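Local coordinates for protein 3-hydroxy-3-methylglutaryl-CoA lyase (Acinetobacter baumannii, PDB 6NDS) that is a lyase of the HMGL-like family, with a TIM-barrel fold, that binds a zinc ion and coenzyme A, at residues 111-116 with 165-170. Residues are numbered along the deposited sequence; the frame is centred on the assembly and turned at random.
Sequences LSASQT and REVFSL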
ATOM      1  N   LEU A 111       4.398   5.784  25.676  1.00 21.32           N
ATOM      2  CA  LEU A 111       3.196   5.277  26.326  1.00 21.58           C
ATOM      3  C   LEU A 111       2.082   5.238  25.281  1.00 24.44           C
ATOM      4  O   LEU A 111       2.217   5.793  24.186  1.00 24.38           O
ATOM      5  CB  LEU A 111       2.805   6.114  27.556  1.00 24.63           C
ATOM      6  CG  LEU A 111       1.839   7.285  27.377  1.00 25.75           C
ATOM      7  CD1 LEU A 111       1.413   7.815  28.752  1.00 25.27           C
ATOM      8  CD2 LEU A 111       2.439   8.398  26.524  1.00 27.97           C
ATOM      9  N   SER A 112       0.990   4.541  25.599  1.00 24.37           N
ATOM     10  CA  SER A 112      -0.150   4.429  24.691  1.00 22.34           C
ATOM     11  C   SER A 112      -1.289   5.345  25.123  1.00 26.78           C
ATOM     12  O   SER A 112      -1.533   5.522  26.317  1.00 27.16           O
ATOM     13  CB  SER A 112      -0.656   2.983  24.628  1.00 26.61           C
ATOM     14  OG  SER A 112       0.388   2.107  24.230  1.00 31.26           O
ATOM     15  N   ALA A 113      -1.997   5.924  24.142  1.00 24.15           N
ATOM     16  CA  ALA A 113      -3.194   6.697  24.465  1.00 24.15           C
ATOM     17  C   ALA A 113      -4.307   5.813  25.008  1.00 23.59           C
ATOM     18  O   ALA A 113      -5.211   6.308  25.689  1.00 27.90           O
ATOM     19  CB  ALA A 113      -3.696   7.446  23.224  1.00 27.00           C
ATOM     20  N   SER A 114      -4.270   4.525  24.689  1.00 25.15           N
ATOM     21  CA  SER A 114      -5.227   3.557  25.201  1.00 23.89           C
ATOM     22  C   SER A 114      -4.746   3.046  26.552  1.00 23.42           C
ATOM     23  O   SER A 114      -3.641   2.499  26.643  1.00 25.10           O
ATOM     24  CB  SER A 114      -5.364   2.394  24.223  1.00 27.69           C
ATOM     25  OG  SER A 114      -5.898   1.252  24.875  1.00 29.16           O
ATOM     26  N   GLN A 115      -5.562   3.233  27.593  1.00 26.59           N
ATOM     27  CA  GLN A 115      -5.205   2.678  28.896  1.00 27.12           C
ATOM     28  C   GLN A 115      -5.029   1.166  28.816  1.00 31.10           C
ATOM     29  O   GLN A 115      -4.108   0.611  29.424  1.00 27.72           O
ATOM     30  CB  GLN A 115      -6.264   3.028  29.936  1.00 27.81           C
ATOM     31  CG  GLN A 115      -5.834   2.694  31.355  1.00 29.47           C
ATOM     32  CD  GLN A 115      -4.927   3.750  31.948  1.00 31.63           C
ATOM     33  OE1 GLN A 115      -3.763   3.871  31.572  1.00 32.10           O
ATOM     34  NE2 GLN A 115      -5.463   4.528  32.882  1.00 34.33           N
ATOM     35  N   THR A 116      -5.913   0.482  28.081  1.00 27.43           N
ATOM     36  CA  THR A 116      -5.819  -0.974  27.988  1.00 28.85           C
ATOM     37  C   THR A 116      -4.515  -1.397  27.328  1.00 27.48           C
ATOM     38  O   THR A 116      -3.837  -2.323  27.792  1.00 30.23           O
ATOM     39  CB  THR A 116      -7.001  -1.542  27.203  1.00 33.23           C
ATOM     40  OG1 THR A 116      -8.231  -1.186  27.842  1.00 31.04           O
ATOM     41  CG2 THR A 116      -6.888  -3.057  27.117  1.00 30.60           C
ATOM     42  N   ARG A 165      -9.024  14.228  21.763  1.00 29.68           N
ATOM     43  CA  ARG A 165      -8.726  15.129  22.878  1.00 28.18           C
ATOM     44  C   ARG A 165      -7.731  14.494  23.841  1.00 31.43           C
ATOM     45  O   ARG A 165      -6.864  15.179  24.395  1.00 32.08           O
ATOM     46  CB  ARG A 165     -10.014  15.514  23.612  1.00 35.01           C
ATOM     47  N   GLU A 166      -7.828  13.179  24.042  1.00 32.45           N
ATOM     48  CA  GLU A 166      -6.892  12.504  24.934  1.00 32.23           C
ATOM     49  C   GLU A 166      -5.491  12.458  24.334  1.00 29.41           C
ATOM     50  O   GLU A 166      -4.499  12.639  25.052  1.00 32.39           O
ATOM     51  CB  GLU A 166      -7.396  11.096  25.260  1.00 33.48           C
ATOM     52  CG  GLU A 166      -6.420  10.240  26.070  1.00 32.98           C
ATOM     53  CD  GLU A 166      -6.190  10.752  27.486  1.00 39.25           C
ATOM     54  OE1 GLU A 166      -6.889  11.695  27.922  1.00 39.83           O
ATOM     55  OE2 GLU A 166      -5.308  10.196  28.177  1.00 40.50           O
ATOM     56  N   VAL A 167      -5.389  12.201  23.025  1.00 27.09           N
ATOM     57  CA  VAL A 167      -4.096  12.273  22.343  1.00 30.06           C
ATOM     58  C   VAL A 167      -3.458  13.641  22.554  1.00 28.77           C
ATOM     59  O   VAL A 167      -2.291  13.747  22.942  1.00 27.67           O
ATOM     60  CB  VAL A 167      -4.262  11.959  20.846  1.00 26.03           C
ATOM     61  CG1 VAL A 167      -2.979  12.278  20.087  1.00 27.45           C
ATOM     62  CG2 VAL A 167      -4.673  10.494  20.663  1.00 27.35           C
ATOM     63  N   PHE A 168      -4.227  14.711  22.327  1.00 27.71           N
ATOM     64  CA  PHE A 168      -3.684  16.060  22.475  1.00 27.81           C
ATOM     65  C   PHE A 168      -3.280  16.349  23.918  1.00 29.32           C
ATOM     66  O   PHE A 168      -2.281  17.035  24.163  1.00 30.88           O
ATOM     67  CB  PHE A 168      -4.704  17.084  21.978  1.00 30.84           C
ATOM     68  CG  PHE A 168      -5.169  16.839  20.561  1.00 43.45           C
ATOM     69  CD1 PHE A 168      -6.464  17.157  20.174  1.00 55.50           C
ATOM     70  CD2 PHE A 168      -4.310  16.289  19.618  1.00 51.86           C
ATOM     71  CE1 PHE A 168      -6.893  16.926  18.876  1.00 58.08           C
ATOM     72  CE2 PHE A 168      -4.735  16.060  18.319  1.00 49.33           C
ATOM     73  CZ  PHE A 168      -6.026  16.377  17.950  1.00 51.34           C
ATOM     74  N   SER A 169      -4.047  15.840  24.888  1.00 26.77           N
ATOM     75  CA  SER A 169      -3.695  16.025  26.292  1.00 29.48           C
ATOM     76  C   SER A 169      -2.361  15.365  26.621  1.00 30.16           C
ATOM     77  O   SER A 169      -1.561  15.913  27.389  1.00 32.20           O
ATOM     78  CB  SER A 169      -4.807  15.466  27.179  1.00 37.07           C
ATOM     79  OG  SER A 169      -4.454  15.541  28.546  1.00 46.39           O
ATOM     80  N   LEU A 170      -2.107  14.185  26.049  1.00 28.18           N
ATOM     81  CA  LEU A 170      -0.838  13.505  26.283  1.00 27.36           C
ATOM     82  C   LEU A 170       0.316  14.251  25.625  1.00 27.12           C
ATOM     83  O   LEU A 170       1.390  14.387  26.216  1.00 26.74           O
ATOM     84  CB  LEU A 170      -0.921  12.066  25.774  1.00 26.36           C
ATOM     85  CG  LEU A 170      -1.964  11.206  26.491  1.00 31.26           C
ATOM     86  CD1 LEU A 170      -2.212   9.913  25.719  1.00 30.75           C
ATOM     87  CD2 LEU A 170      -1.544  10.912  27.920  1.00 34.18           C
TER
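The carbonyl oxygen of Ala113 and the carboxylate of Glu166 share one partner, Lys126: its NZ donates a hydrogen bond to Ala113 O and forms a salt bridge with Glu166 OE2. Between the segments themselves, Ala113 O touches the Glu166 chain at CG, 4.1 Å away. That chain leaves the helix with CG anti to the backbone N (chi1 174°), then bends at chi2 (67°), which brings the carboxylate round to the lysine. The charge is thus paired at the edge of an otherwise apolar contact.

Deeper in, the methyl of Ala113 is met by two branches, one from each of two residues a helical turn apart. Leu170 CD1 lies 3.8 Å from Ala113 CB. The same CD1 is closer still to Ala113 CA, at 3.6 Å. Val167 CG2 approaches Ala113 CB at 4.1 Å. The other Leu170 branch, CD2, faces Leu111 CD1 more loosely, at 4.4 Å.

This is barrel packing: the outer helix 164-176 lies against the C-terminal end of strand 106-112 and the turn into helix 115-122. Phe130 of helix 126-140 touches both leucines, and Val150 of the adjacent parallel strand 145-151 touches Ala113 and Leu170.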